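Local coordinates for 2-oxoglutarate (2OG) and Fe(II)-dependent oxygenase superfamily protein (Arabidopsis thaliana, PDB 6KWA) that probably catalyses the irreversible oxidation of the auxin indole-3-acetic acid to 2-oxoindole-3-acetic acid as a 2-oxoglutarate- and iron-dependent dioxygenase, at residues T63-G68 with G85-A90; E24-F29 with A189-S194; E43-V48 with Q179-V184; I14-I19 with L130-G135. All coordinates share one frame; numbering follows the deposited sequence.

Interaction 1: T63-G68 with G85-A90; sequences TDVLLG and GLYDMA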
loop_
_atom_site.group_PDB
_atom_site.type_symbol
_atom_site.label_atom_id
_atom_site.label_comp_id
_atom_site.label_asym_id
_atom_site.label_seq_id
_atom_site.Cartn_x
_atom_site.Cartn_y
_atom_site.Cartn_z
ATOM N N THR A 63 -1.839 9.907 17.225
ATOM C CA THR A 63 -0.932 9.136 18.050
ATOM C C THR A 63 -0.824 7.703 17.552
ATOM O O THR A 63 -1.732 7.183 16.917
ATOM C CB THR A 63 -1.393 9.141 19.524
ATOM O OG1 THR A 63 -0.521 8.311 20.296
ATOM C CG2 THR A 63 -2.776 8.596 19.639
ATOM N N ASP A 64 0.307 7.077 17.832
ATOM C CA ASP A 64 0.533 5.693 17.460
ATOM C C ASP A 64 -0.467 4.765 18.149
ATOM O O ASP A 64 -0.989 5.077 19.234
ATOM C CB ASP A 64 1.961 5.282 17.803
ATOM C CG ASP A 64 2.959 5.815 16.805
ATOM O OD1 ASP A 64 2.543 6.591 15.917
ATOM O OD2 ASP A 64 4.152 5.477 16.899
ATOM N N VAL A 65 -0.776 3.654 17.478
ATOM C CA VAL A 65 -1.516 2.546 18.082
ATOM C C VAL A 65 -0.601 1.331 17.946
ATOM O O VAL A 65 -0.216 0.729 18.939
ATOM C CB VAL A 65 -2.889 2.340 17.424
ATOM C CG1 VAL A 65 -3.626 1.145 18.054
ATOM C CG2 VAL A 65 -3.738 3.609 17.595
ATOM N N LEU A 66 -0.252 0.972 16.713
ATOM C CA LEU A 66 0.971 0.203 16.467
ATOM C C LEU A 66 2.081 1.209 16.367
ATOM O O LEU A 66 1.813 2.381 16.084
ATOM C CB LEU A 66 0.909 -0.638 15.194
ATOM C CG LEU A 66 0.781 -2.150 15.381
ATOM C CD1 LEU A 66 -0.454 -2.513 16.197
ATOM C CD2 LEU A 66 0.805 -2.865 14.029
ATOM N N LEU A 67 3.314 0.792 16.636
ATOM C CA LEU A 67 4.418 1.740 16.560
ATOM C C LEU A 67 4.575 2.227 15.128
ATOM O O LEU A 67 4.664 1.420 14.205
ATOM C CB LEU A 67 5.725 1.134 17.064
ATOM C CG LEU A 67 6.740 2.253 17.304
ATOM C CD1 LEU A 67 6.133 3.243 18.302
ATOM C CD2 LEU A 67 8.061 1.729 17.820
ATOM N N GLY A 68 4.646 3.544 14.953
ATOM C CA GLY A 68 4.777 4.136 13.633
ATOM C C GLY A 68 3.477 4.324 12.864
ATOM O O GLY A 68 3.499 4.807 11.736
ATOM N N GLY A 85 -1.431 8.637 9.828
ATOM C CA GLY A 85 -2.087 7.377 9.564
ATOM C C GLY A 85 -2.867 6.783 10.697
ATOM O O GLY A 85 -2.879 7.293 11.822
ATOM N N LEU A 86 -3.521 5.669 10.399
ATOM C CA LEU A 86 -4.380 5.039 11.384
ATOM C C LEU A 86 -4.307 3.546 11.204
ATOM O O LEU A 86 -4.153 3.039 10.088
ATOM C CB LEU A 86 -5.823 5.557 11.273
ATOM C CG LEU A 86 -6.726 5.212 10.094
ATOM C CD1 LEU A 86 -7.625 4.053 10.411
ATOM C CD2 LEU A 86 -7.545 6.379 9.651
ATOM N N TYR A 87 -4.338 2.870 12.342
ATOM C CA TYR A 87 -4.336 1.438 12.422
ATOM C C TYR A 87 -5.774 0.903 12.425
ATOM O O TYR A 87 -6.690 1.538 12.965
ATOM C CB TYR A 87 -3.582 1.028 13.682
ATOM C CG TYR A 87 -3.625 -0.436 13.977
ATOM C CD1 TYR A 87 -2.734 -1.295 13.370
ATOM C CD2 TYR A 87 -4.562 -0.964 14.856
ATOM C CE1 TYR A 87 -2.759 -2.642 13.632
ATOM C CE2 TYR A 87 -4.601 -2.317 15.119
ATOM C CZ TYR A 87 -3.692 -3.152 14.509
ATOM O OH TYR A 87 -3.727 -4.504 14.770
ATOM N N ASP A 88 -5.954 -0.281 11.850
ATOM C CA ASP A 88 -7.248 -0.966 11.799
ATOM C C ASP A 88 -8.230 -0.158 10.974
ATOM O O ASP A 88 -9.311 0.193 11.439
ATOM C CB ASP A 88 -7.770 -1.211 13.216
ATOM C CG ASP A 88 -8.898 -2.229 13.264
ATOM O OD1 ASP A 88 -8.977 -3.101 12.383
ATOM O OD2 ASP A 88 -9.696 -2.175 14.213
ATOM N N MET A 89 -7.864 0.096 9.718
ATOM C CA MET A 89 -8.647 1.001 8.884
ATOM C C MET A 89 -9.964 0.367 8.468
ATOM O O MET A 89 -10.854 1.044 7.935
ATOM C CB MET A 89 -7.834 1.455 7.666
ATOM C CG MET A 89 -7.750 0.487 6.509
ATOM S SD MET A 89 -6.720 1.151 5.166
ATOM C CE MET A 89 -7.902 2.241 4.374
ATOM N N ALA A 90 -10.109 -0.922 8.748
ATOM C CA ALA A 90 -11.373 -1.617 8.492
ATOM C C ALA A 90 -12.389 -1.309 9.588
ATOM O O ALA A 90 -13.585 -1.496 9.393
ATOM C CB ALA A 90 -11.153 -3.138 8.372
#
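Leu-66 lies over one face of the Tyr-87 ring, at the edge of the double-stranded beta-helix (DSBH) fold, where a surface loop folds back on the outermost strand 81-87. The tight part of the contact is this CH-pi pair. Leu-66 CD1 sits 3.8 Å from the centroid of the Tyr-87 ring, 26° off the ring normal, displaced toward the rim, so that its nearest ring atom is Tyr-87 CE1 at 3.5 Å. The second methyl is close to the same ring carbon, Leu-66 CD2 lying 3.6 Å from Tyr-87 CE1. The Tyr-87 ring can stand up against the loop because its CG is anti to the backbone N (chi1 174°), and the side chain also touches Ser-69, Pro-146 and Met-249.

The looser part is Val-65, whose side chain crosses the tyrosine at about a right angle. Val-65 CG1 comes 3.9 Å from Tyr-87 CD2, an oblique approach that belongs to neither face nor edge. Both Val-65 and Leu-66 are exposed, so solvent reaches the loop side of the contact. No hydrogen bond joins the two segments. With an alanine in place of Tyr-87, Leu-66 would probably lose the ring face under its methyls and be set free to turn toward solvent.

The loop has polar ties of its own: Asp-64 forms a salt bridge with Arg-72, and the same carboxylate oxygen closes the turn by accepting Gly-68 N at 2.8 Å from Asp-64 OD2, met from above the carboxylate plane.

Interaction 2: E24-F29 with A189-S194; sequences ERWGCF and AMDNSS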
loop_
_atom_site.group_PDB
_atom_site.type_symbol
_atom_site.label_atom_id
_atom_site.label_comp_id
_atom_site.label_asym_id
_atom_site.label_seq_id
_atom_site.Cartn_x
_atom_site.Cartn_y
_atom_site.Cartn_z
ATOM N N GLU A 24 4.703 -13.183 -8.220
ATOM C CA GLU A 24 5.824 -14.085 -7.989
ATOM C C GLU A 24 7.087 -13.565 -8.605
ATOM O O GLU A 24 8.170 -13.660 -7.999
ATOM C CB GLU A 24 5.519 -15.465 -8.563
ATOM C CG GLU A 24 4.592 -16.294 -7.703
ATOM C CD GLU A 24 4.173 -17.611 -8.347
ATOM O OE1 GLU A 24 4.599 -17.885 -9.480
ATOM O OE2 GLU A 24 3.422 -18.385 -7.697
ATOM N N ARG A 25 6.955 -12.967 -9.787
ATOM C CA ARG A 25 8.133 -12.560 -10.539
ATOM C C ARG A 25 8.594 -11.149 -10.191
ATOM O O ARG A 25 9.790 -10.910 -10.086
ATOM C CB ARG A 25 7.863 -12.661 -12.040
ATOM C CG ARG A 25 8.930 -11.994 -12.907
ATOM C CD ARG A 25 10.301 -12.629 -12.716
ATOM N NE ARG A 25 11.295 -11.975 -13.565
ATOM C CZ ARG A 25 12.180 -11.077 -13.137
ATOM N NH1 ARG A 25 12.207 -10.721 -11.856
ATOM N NH2 ARG A 25 13.047 -10.542 -13.988
ATOM N N TRP A 26 7.649 -10.218 -10.008
ATOM C CA TRP A 26 7.977 -8.815 -9.743
ATOM C C TRP A 26 7.583 -8.314 -8.355
ATOM O O TRP A 26 8.093 -7.301 -7.892
ATOM C CB TRP A 26 7.288 -7.929 -10.768
ATOM C CG TRP A 26 7.597 -8.294 -12.171
ATOM C CD1 TRP A 26 6.765 -8.885 -13.073
ATOM C CD2 TRP A 26 8.854 -8.109 -12.836
ATOM N NE1 TRP A 26 7.423 -9.058 -14.278
ATOM C CE2 TRP A 26 8.706 -8.589 -14.153
ATOM C CE3 TRP A 26 10.089 -7.573 -12.444
ATOM C CZ2 TRP A 26 9.748 -8.546 -15.085
ATOM C CZ3 TRP A 26 11.129 -7.527 -13.379
ATOM C CH2 TRP A 26 10.949 -8.022 -14.675
ATOM N N GLY A 27 6.618 -8.974 -7.717
ATOM C CA GLY A 27 6.170 -8.561 -6.403
ATOM C C GLY A 27 5.315 -7.306 -6.407
ATOM O O GLY A 27 4.991 -6.753 -5.357
ATOM N N CYS A 28 4.907 -6.885 -7.594
ATOM C CA CYS A 28 4.062 -5.717 -7.711
ATOM C C CYS A 28 3.341 -5.717 -9.027
ATOM O O CYS A 28 3.743 -6.402 -9.967
ATOM C CB CYS A 28 4.904 -4.434 -7.570
ATOM S SG CYS A 28 6.258 -4.337 -8.780
ATOM N N PHE A 29 2.267 -4.946 -9.091
ATOM C CA PHE A 29 1.543 -4.755 -10.336
ATOM C C PHE A 29 0.612 -3.582 -10.204
ATOM O O PHE A 29 0.204 -3.224 -9.115
ATOM C CB PHE A 29 0.776 -6.020 -10.749
ATOM C CG PHE A 29 -0.167 -6.534 -9.719
ATOM C CD1 PHE A 29 -1.516 -6.213 -9.762
ATOM C CD2 PHE A 29 0.289 -7.386 -8.719
ATOM C CE1 PHE A 29 -2.384 -6.713 -8.820
ATOM C CE2 PHE A 29 -0.577 -7.871 -7.753
ATOM C CZ PHE A 29 -1.930 -7.551 -7.814
ATOM N N ALA A 189 11.518 0.163 -8.363
ATOM C CA ALA A 189 11.584 -1.144 -7.723
ATOM C C ALA A 189 12.710 -1.972 -8.291
ATOM O O ALA A 189 13.022 -1.881 -9.481
ATOM C CB ALA A 189 10.280 -1.891 -7.880
ATOM N N MET A 190 13.290 -2.809 -7.444
ATOM C CA MET A 190 14.372 -3.663 -7.876
ATOM C C MET A 190 13.858 -4.951 -8.496
ATOM O O MET A 190 12.996 -5.616 -7.926
ATOM C CB MET A 190 15.290 -4.003 -6.705
ATOM C CG MET A 190 16.549 -4.738 -7.134
ATOM S SD MET A 190 17.633 -5.097 -5.742
ATOM C CE MET A 190 18.148 -3.432 -5.349
ATOM N N ASP A 191 14.356 -5.251 -9.690
ATOM C CA ASP A 191 14.276 -6.577 -10.295
ATOM C C ASP A 191 15.271 -7.485 -9.576
ATOM O O ASP A 191 16.476 -7.250 -9.630
ATOM C CB ASP A 191 14.588 -6.498 -11.794
ATOM C CG ASP A 191 14.458 -7.844 -12.522
ATOM O OD1 ASP A 191 14.497 -8.926 -11.892
ATOM O OD2 ASP A 191 14.310 -7.810 -13.763
ATOM N N ASN A 192 14.779 -8.504 -8.883
ATOM C CA ASN A 192 15.667 -9.411 -8.151
ATOM C C ASN A 192 16.557 -10.326 -9.029
ATOM O O ASN A 192 17.437 -11.005 -8.502
ATOM C CB ASN A 192 14.853 -10.277 -7.191
ATOM C CG ASN A 192 14.483 -9.548 -5.924
ATOM O OD1 ASN A 192 15.108 -8.548 -5.560
ATOM N ND2 ASN A 192 13.467 -10.045 -5.235
ATOM N N SER A 193 16.349 -10.349 -10.346
ATOM C CA SER A 193 17.131 -11.244 -11.197
ATOM C C SER A 193 18.273 -10.539 -11.892
ATOM O O SER A 193 18.991 -11.147 -12.682
ATOM C CB SER A 193 16.267 -11.870 -12.283
ATOM O OG SER A 193 15.005 -12.254 -11.791
ATOM N N SER A 194 18.434 -9.255 -11.619
ATOM C CA SER A 194 19.490 -8.496 -12.256
ATOM C C SER A 194 20.006 -7.423 -11.330
ATOM O O SER A 194 21.134 -6.947 -11.459
ATOM C CB SER A 194 18.965 -7.875 -13.538
ATOM O OG SER A 194 17.970 -6.935 -13.200
#
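Arg-25, in the last turn of helix 12-25, forms a salt bridge with Asp-191, which opens an Asx turn just beyond strand 187-190 of the double-stranded beta-helix. The arginine chain leaves CB with CG anti to the backbone N (chi1 168°), which lays Arg-25 CG over a face of the Trp-26 indole, 3.5 Å above its plane. A bend at chi2 then sends CD and NE out toward the turn, where Arg-25 NE comes within 4.1 Å of Ser-193 OG. At the end, the guanidinium is sandwiched: Trp-26 CH2 lies over one face and Ser-193 OG over the other, the hydroxyl oxygen 3.2 Å from Arg-25 NH1 but at too poor an angle for a hydrogen bond.

The two terminal nitrogens grip the carboxylate end-on, its plane turned 50° from the guanidinium. Arg-25 NH1 gives a bond of 2.9 Å to Asp-191 OD1, while NH2 reaches both carboxylate oxygens. Trp-26 adds an edge contact, its CZ3 3.2 Å from Asp-191 OD2, and packs edge-to-face on Phe-198 of strand 197-200. Three donors thus converge on one oxygen: besides NH1 and NH2 of Arg-25, Ser-193 N closes the Asx turn 2.8 Å from Asp-191 OD1.

Interaction 3: E43-V48 with Q179-V184; sequences EMKKTV and QDDENV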
loop_
_atom_site.group_PDB
_atom_site.type_symbol
_atom_site.label_atom_id
_atom_site.label_comp_id
_atom_site.label_asym_id
_atom_site.label_seq_id
_atom_site.Cartn_x
_atom_site.Cartn_y
_atom_site.Cartn_z
ATOM N N GLU A 43 -11.098 13.104 -4.286
ATOM C CA GLU A 43 -11.545 13.770 -3.067
ATOM C C GLU A 43 -10.653 13.367 -1.894
ATOM O O GLU A 43 -10.428 14.154 -0.947
ATOM C CB GLU A 43 -13.027 13.445 -2.772
ATOM C CG GLU A 43 -13.940 14.322 -3.624
ATOM C CD GLU A 43 -15.335 13.785 -3.780
ATOM O OE1 GLU A 43 -15.693 12.789 -3.112
ATOM O OE2 GLU A 43 -16.064 14.333 -4.628
ATOM N N MET A 44 -10.183 12.125 -1.918
ATOM C CA MET A 44 -9.286 11.681 -0.864
ATOM C C MET A 44 -7.969 12.441 -0.950
ATOM O O MET A 44 -7.453 12.904 0.069
ATOM C CB MET A 44 -9.055 10.168 -0.922
ATOM C CG MET A 44 -8.196 9.648 0.234
ATOM S SD MET A 44 -9.010 9.720 1.833
ATOM C CE MET A 44 -7.782 10.537 2.834
ATOM N N LYS A 45 -7.445 12.619 -2.154
ATOM C CA LYS A 45 -6.174 13.321 -2.285
ATOM C C LYS A 45 -6.282 14.804 -1.850
ATOM O O LYS A 45 -5.349 15.350 -1.251
ATOM C CB LYS A 45 -5.651 13.230 -3.714
ATOM C CG LYS A 45 -4.258 13.793 -3.851
ATOM C CD LYS A 45 -3.819 13.914 -5.296
ATOM C CE LYS A 45 -2.451 14.572 -5.394
ATOM N NZ LYS A 45 -2.149 14.965 -6.804
ATOM N N LYS A 46 -7.414 15.448 -2.129
ATOM C CA LYS A 46 -7.598 16.829 -1.708
ATOM C C LYS A 46 -7.680 16.889 -0.182
ATOM O O LYS A 46 -7.110 17.782 0.445
ATOM C CB LYS A 46 -8.878 17.419 -2.304
ATOM C CG LYS A 46 -8.927 17.547 -3.823
ATOM C CD LYS A 46 -10.262 18.221 -4.209
ATOM C CE LYS A 46 -10.368 18.511 -5.697
ATOM N NZ LYS A 46 -10.602 17.216 -6.412
ATOM N N THR A 47 -8.403 15.941 0.410
ATOM C CA THR A 47 -8.512 15.864 1.871
ATOM C C THR A 47 -7.103 15.730 2.467
ATOM O O THR A 47 -6.798 16.358 3.467
ATOM C CB THR A 47 -9.396 14.686 2.312
ATOM O OG1 THR A 47 -10.711 14.869 1.798
ATOM C CG2 THR A 47 -9.487 14.550 3.831
ATOM N N VAL A 48 -6.264 14.908 1.831
ATOM C CA VAL A 48 -4.902 14.651 2.287
ATOM C C VAL A 48 -4.030 15.906 2.278
ATOM O O VAL A 48 -3.298 16.181 3.228
ATOM C CB VAL A 48 -4.201 13.584 1.413
ATOM C CG1 VAL A 48 -2.678 13.642 1.613
ATOM C CG2 VAL A 48 -4.751 12.171 1.723
ATOM N N GLN A 179 -2.140 4.700 -3.884
ATOM C CA GLN A 179 -2.628 5.753 -4.772
ATOM C C GLN A 179 -1.511 6.789 -4.825
ATOM O O GLN A 179 -1.284 7.513 -3.858
ATOM C CB GLN A 179 -3.954 6.363 -4.268
ATOM C CG GLN A 179 -4.526 7.490 -5.154
ATOM C CD GLN A 179 -5.805 8.110 -4.594
ATOM O OE1 GLN A 179 -6.563 7.455 -3.897
ATOM N NE2 GLN A 179 -6.018 9.392 -4.869
ATOM N N ASP A 180 -0.771 6.819 -5.924
ATOM C CA ASP A 180 0.443 7.612 -5.974
ATOM C C ASP A 180 0.063 8.996 -6.532
ATOM O O ASP A 180 -1.060 9.189 -6.942
ATOM C CB ASP A 180 1.490 6.924 -6.844
ATOM C CG ASP A 180 2.888 7.454 -6.605
ATOM O OD1 ASP A 180 3.025 8.409 -5.824
ATOM O OD2 ASP A 180 3.849 6.948 -7.232
ATOM N N ASP A 181 0.972 9.966 -6.514
ATOM C CA ASP A 181 0.652 11.305 -7.017
ATOM C C ASP A 181 0.796 11.362 -8.548
ATOM O O ASP A 181 1.922 11.304 -9.059
ATOM C CB ASP A 181 1.553 12.353 -6.356
ATOM C CG ASP A 181 1.033 13.775 -6.534
ATOM O OD1 ASP A 181 0.178 14.008 -7.425
ATOM O OD2 ASP A 181 1.437 14.650 -5.730
ATOM N N GLU A 182 -0.322 11.475 -9.272
ATOM C CA GLU A 182 -0.306 11.443 -10.751
ATOM C C GLU A 182 0.609 12.505 -11.365
ATOM O O GLU A 182 1.090 12.348 -12.488
ATOM C CB GLU A 182 -1.724 11.593 -11.330
ATOM C CG GLU A 182 -2.432 12.927 -11.057
ATOM C CD GLU A 182 -2.983 13.039 -9.642
ATOM O OE1 GLU A 182 -2.329 12.528 -8.701
ATOM O OE2 GLU A 182 -4.091 13.608 -9.472
ATOM N N ASN A 183 0.851 13.576 -10.618
ATOM C CA ASN A 183 1.600 14.716 -11.126
ATOM C C ASN A 183 3.110 14.649 -10.896
ATOM O O ASN A 183 3.854 15.477 -11.426
ATOM C CB ASN A 183 1.053 16.001 -10.497
ATOM C CG ASN A 183 -0.413 16.224 -10.824
ATOM O OD1 ASN A 183 -0.822 16.076 -11.977
ATOM N ND2 ASN A 183 -1.217 16.551 -9.809
ATOM N N VAL A 184 3.577 13.663 -10.132
ATOM C CA VAL A 184 5.000 13.613 -9.788
ATOM C C VAL A 184 5.636 12.243 -10.036
ATOM O O VAL A 184 6.433 12.082 -10.962
ATOM C CB VAL A 184 5.230 13.986 -8.304
ATOM C CG1 VAL A 184 6.697 14.231 -8.048
ATOM C CG2 VAL A 184 4.410 15.217 -7.909
#
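Helix 38-51 faces the loop after strand 175-179 with its backbone well apart, Lys-45 and Asp-181 CA atoms 8.5 Å from each other, so a long side chain has to bridge the distance. Lys-45 does so fully extended, its CG anti to the backbone N (chi1 -173°) and every later torsion near 180°. Near the helix, Lys-45 CB passes 4.0 Å from Gln-179 NE2; that amide is held elsewhere, by Met-41 O and the Tyr-115 hydroxyl.

At the far end the ammonium enters a salt-bridge network. Lys-45 NZ lies 2.6 Å from Asp-181 OD1 and 3.1 Å from Glu-182 OE1, in both cases above the carboxylate plane. The glutamate chain, bent at chi2, turns back to meet the lysine from the opposite direction. Asp-181 OD1 also accepts Asn-183 N at 3.3 Å, from the other face of its plane, making an Asx turn, while Asp-181 OD2 takes Tyr-239 N of strand 237-245.

Were Lys-45 an alanine, the carboxylates of Asp-181 and Glu-182, with OD1 and OE1 3.2 Å apart, would probably be left facing each other without their shared cation. A single ammonium shared by two carboxylates is likely to ease their mutual repulsion, not cancel both charges, where an N-terminal helix meets the jelly-roll core, beside Arg-238, a 2-oxoglutarate-binding residue that also forms a salt bridge with Asp-180.

Interaction 4: I14-I19 with L130-G135; sequences ILNQKI and LAESYG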
loop_
_atom_site.group_PDB
_atom_site.type_symbol
_atom_site.label_atom_id
_atom_site.label_comp_id
_atom_site.label_asym_id
_atom_site.label_seq_id
_atom_site.Cartn_x
_atom_site.Cartn_y
_atom_site.Cartn_z
ATOM N N ILE A 14 -7.787 -16.666 -15.914
ATOM C CA ILE A 14 -6.762 -15.858 -16.591
ATOM C C ILE A 14 -6.315 -14.696 -15.719
ATOM O O ILE A 14 -5.109 -14.402 -15.584
ATOM C CB ILE A 14 -7.287 -15.302 -17.920
ATOM C CG1 ILE A 14 -7.450 -16.436 -18.934
ATOM C CG2 ILE A 14 -6.356 -14.236 -18.464
ATOM C CD1 ILE A 14 -8.060 -15.983 -20.254
ATOM N N LEU A 15 -7.306 -14.054 -15.110
ATOM C CA LEU A 15 -7.072 -12.952 -14.183
ATOM C C LEU A 15 -6.223 -13.382 -12.989
ATOM O O LEU A 15 -5.203 -12.766 -12.687
ATOM C CB LEU A 15 -8.415 -12.387 -13.697
ATOM C CG LEU A 15 -8.286 -11.249 -12.697
ATOM C CD1 LEU A 15 -7.367 -10.233 -13.290
ATOM C CD2 LEU A 15 -9.673 -10.642 -12.419
ATOM N N ASN A 16 -6.664 -14.418 -12.290
ATOM C CA ASN A 16 -5.918 -14.941 -11.144
ATOM C C ASN A 16 -4.507 -15.373 -11.499
ATOM O O ASN A 16 -3.580 -15.187 -10.721
ATOM C CB ASN A 16 -6.688 -16.098 -10.528
ATOM C CG ASN A 16 -7.977 -15.639 -9.901
ATOM O OD1 ASN A 16 -8.249 -14.433 -9.864
ATOM N ND2 ASN A 16 -8.823 -16.584 -9.494
ATOM N N GLN A 17 -4.339 -15.972 -12.672
ATOM C CA GLN A 17 -3.011 -16.399 -13.067
ATOM C C GLN A 17 -2.119 -15.195 -13.343
ATOM O O GLN A 17 -0.935 -15.196 -12.988
ATOM C CB GLN A 17 -3.074 -17.301 -14.281
ATOM C CG GLN A 17 -1.774 -17.339 -15.022
ATOM C CD GLN A 17 -1.649 -18.582 -15.831
ATOM O OE1 GLN A 17 -1.825 -19.687 -15.309
ATOM N NE2 GLN A 17 -1.352 -18.426 -17.121
ATOM N N LYS A 18 -2.672 -14.179 -13.997
ATOM C CA LYS A 18 -1.899 -12.961 -14.224
ATOM C C LYS A 18 -1.515 -12.327 -12.894
ATOM O O LYS A 18 -0.410 -11.835 -12.753
ATOM C CB LYS A 18 -2.678 -11.958 -15.093
ATOM C CG LYS A 18 -2.506 -12.191 -16.594
ATOM C CD LYS A 18 -3.513 -11.365 -17.393
ATOM C CE LYS A 18 -3.322 -11.539 -18.890
ATOM N NZ LYS A 18 -4.280 -10.659 -19.651
ATOM N N ILE A 19 -2.422 -12.320 -11.920
ATOM C CA ILE A 19 -2.083 -11.749 -10.627
ATOM C C ILE A 19 -0.939 -12.549 -9.994
ATOM O O ILE A 19 0.094 -11.989 -9.572
ATOM C CB ILE A 19 -3.307 -11.699 -9.715
ATOM C CG1 ILE A 19 -4.197 -10.537 -10.165
ATOM C CG2 ILE A 19 -2.888 -11.508 -8.238
ATOM C CD1 ILE A 19 -5.654 -10.600 -9.672
ATOM N N LEU A 130 -5.378 -14.059 -4.890
ATOM C CA LEU A 130 -4.089 -14.752 -4.740
ATOM C C LEU A 130 -4.297 -16.174 -4.211
ATOM O O LEU A 130 -3.649 -17.106 -4.653
ATOM C CB LEU A 130 -3.173 -13.984 -3.813
ATOM C CG LEU A 130 -2.397 -12.854 -4.477
ATOM C CD1 LEU A 130 -1.864 -11.988 -3.366
ATOM C CD2 LEU A 130 -1.244 -13.420 -5.304
ATOM N N ALA A 131 -5.160 -16.340 -3.220
ATOM C CA ALA A 131 -5.438 -17.698 -2.741
ATOM C C ALA A 131 -6.066 -18.525 -3.869
ATOM O O ALA A 131 -5.738 -19.692 -4.078
ATOM C CB ALA A 131 -6.341 -17.668 -1.541
ATOM N N GLU A 132 -6.957 -17.907 -4.627
ATOM C CA GLU A 132 -7.588 -18.640 -5.716
ATOM C C GLU A 132 -6.595 -19.059 -6.806
ATOM O O GLU A 132 -6.730 -20.122 -7.417
ATOM C CB GLU A 132 -8.718 -17.800 -6.320
ATOM C CG GLU A 132 -9.921 -17.600 -5.352
ATOM C CD GLU A 132 -11.005 -16.704 -5.943
ATOM O OE1 GLU A 132 -10.789 -16.092 -7.024
ATOM O OE2 GLU A 132 -12.095 -16.626 -5.341
ATOM N N SER A 133 -5.593 -18.234 -7.068
ATOM C CA SER A 133 -4.648 -18.552 -8.120
ATOM C C SER A 133 -3.779 -19.740 -7.743
ATOM O O SER A 133 -3.129 -20.344 -8.593
ATOM C CB SER A 133 -3.763 -17.336 -8.417
ATOM O OG SER A 133 -2.811 -17.164 -7.386
ATOM N N TYR A 134 -3.745 -20.076 -6.467
ATOM C CA TYR A 134 -3.015 -21.258 -6.038
ATOM C C TYR A 134 -3.925 -22.474 -5.813
ATOM O O TYR A 134 -3.434 -23.561 -5.475
ATOM C CB TYR A 134 -2.240 -20.957 -4.739
ATOM C CG TYR A 134 -1.007 -20.094 -4.934
ATOM C CD1 TYR A 134 0.116 -20.599 -5.557
ATOM C CD2 TYR A 134 -0.980 -18.767 -4.500
ATOM C CE1 TYR A 134 1.260 -19.804 -5.753
ATOM C CE2 TYR A 134 0.144 -17.960 -4.699
ATOM C CZ TYR A 134 1.261 -18.477 -5.321
ATOM O OH TYR A 134 2.392 -17.696 -5.515
ATOM N N GLY A 135 -5.234 -22.290 -5.986
ATOM C CA GLY A 135 -6.203 -23.365 -5.754
ATOM C C GLY A 135 -6.341 -23.778 -4.289
ATOM O O GLY A 135 -6.691 -24.915 -3.978
HETATM O O HOH W 1 -7.595 -19.559 -10.509
#
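Asn-16 and Ser-133 bring two helices of this oxygenase together: helix 12-25 near the N-terminus and the end of the long helix 106-133 that packs outside the double-stranded beta-helix. The CA atoms of Asn-16 and Ser-133 lie 4.9 Å apart, a close approach that the small serine side chain probably permits. Three kinds of contact follow.

The first is close van der Waals packing. Ser-133 CB sits 3.2 Å from Asn-16 O and 3.8 Å from Asn-16 CB. The hydroxyl turns back into its own helix, placed between the backbone N and the carbonyl carbon (chi1 75°), where Ser-133 OG donates to Leu-130 O at 2.9 Å.

The second is polar. Asn-16 ND2 gives a bent hydrogen bond of 3.2 Å to Glu-132 OE1 (138° at the hydrogen), meeting the oxygen on its anti side with the amide and carboxylate planes 49° apart. A water links the same nitrogen, weakly, to Glu-132 O. The Ser-133 carbonyl takes Arg-20 of helix 12-25.

The third is apolar. Farther along, Ile-19 CG2 touches Leu-130 CD2 at 3.9 Å, the two side chains crossing at about a right angle. Beyond Ser-133 the long helix ends in a Schellman motif at Gly-135.

In this mostly buried seam, then, one side-chain hydrogen bond and a weak water bridge occupy the Asn-16 amide nitrogen, while the side chain of Ser-133 turns CB to Asn-16 and its hydroxyl serves its own helix.

How the interactions relate
Interactions 2 and 4 share helix 12-25, their centres 18 Å apart, and touch: Glu-24 OE2 lies 2.5 Å from Tyr-134 OH, a probable hydrogen bond, and Phe-29 packs on Ile-19. Interaction 3 follows from the next helix, 38-51, its centre about 25 Å from that of interaction 2. Interaction 1 lies on the opposite side of the chain's centre from interactions 2 and 4, but reaches the same seven-stranded sheet as interaction 2. Along the chain, interaction 1 is nested within the other loops, interaction 3 within that of 2, and 4 crosses both 2 and 3. Interactions 2 and 3 tie N-terminal helices to the double-stranded beta-helix, interaction 4 one of them to helix 106-133.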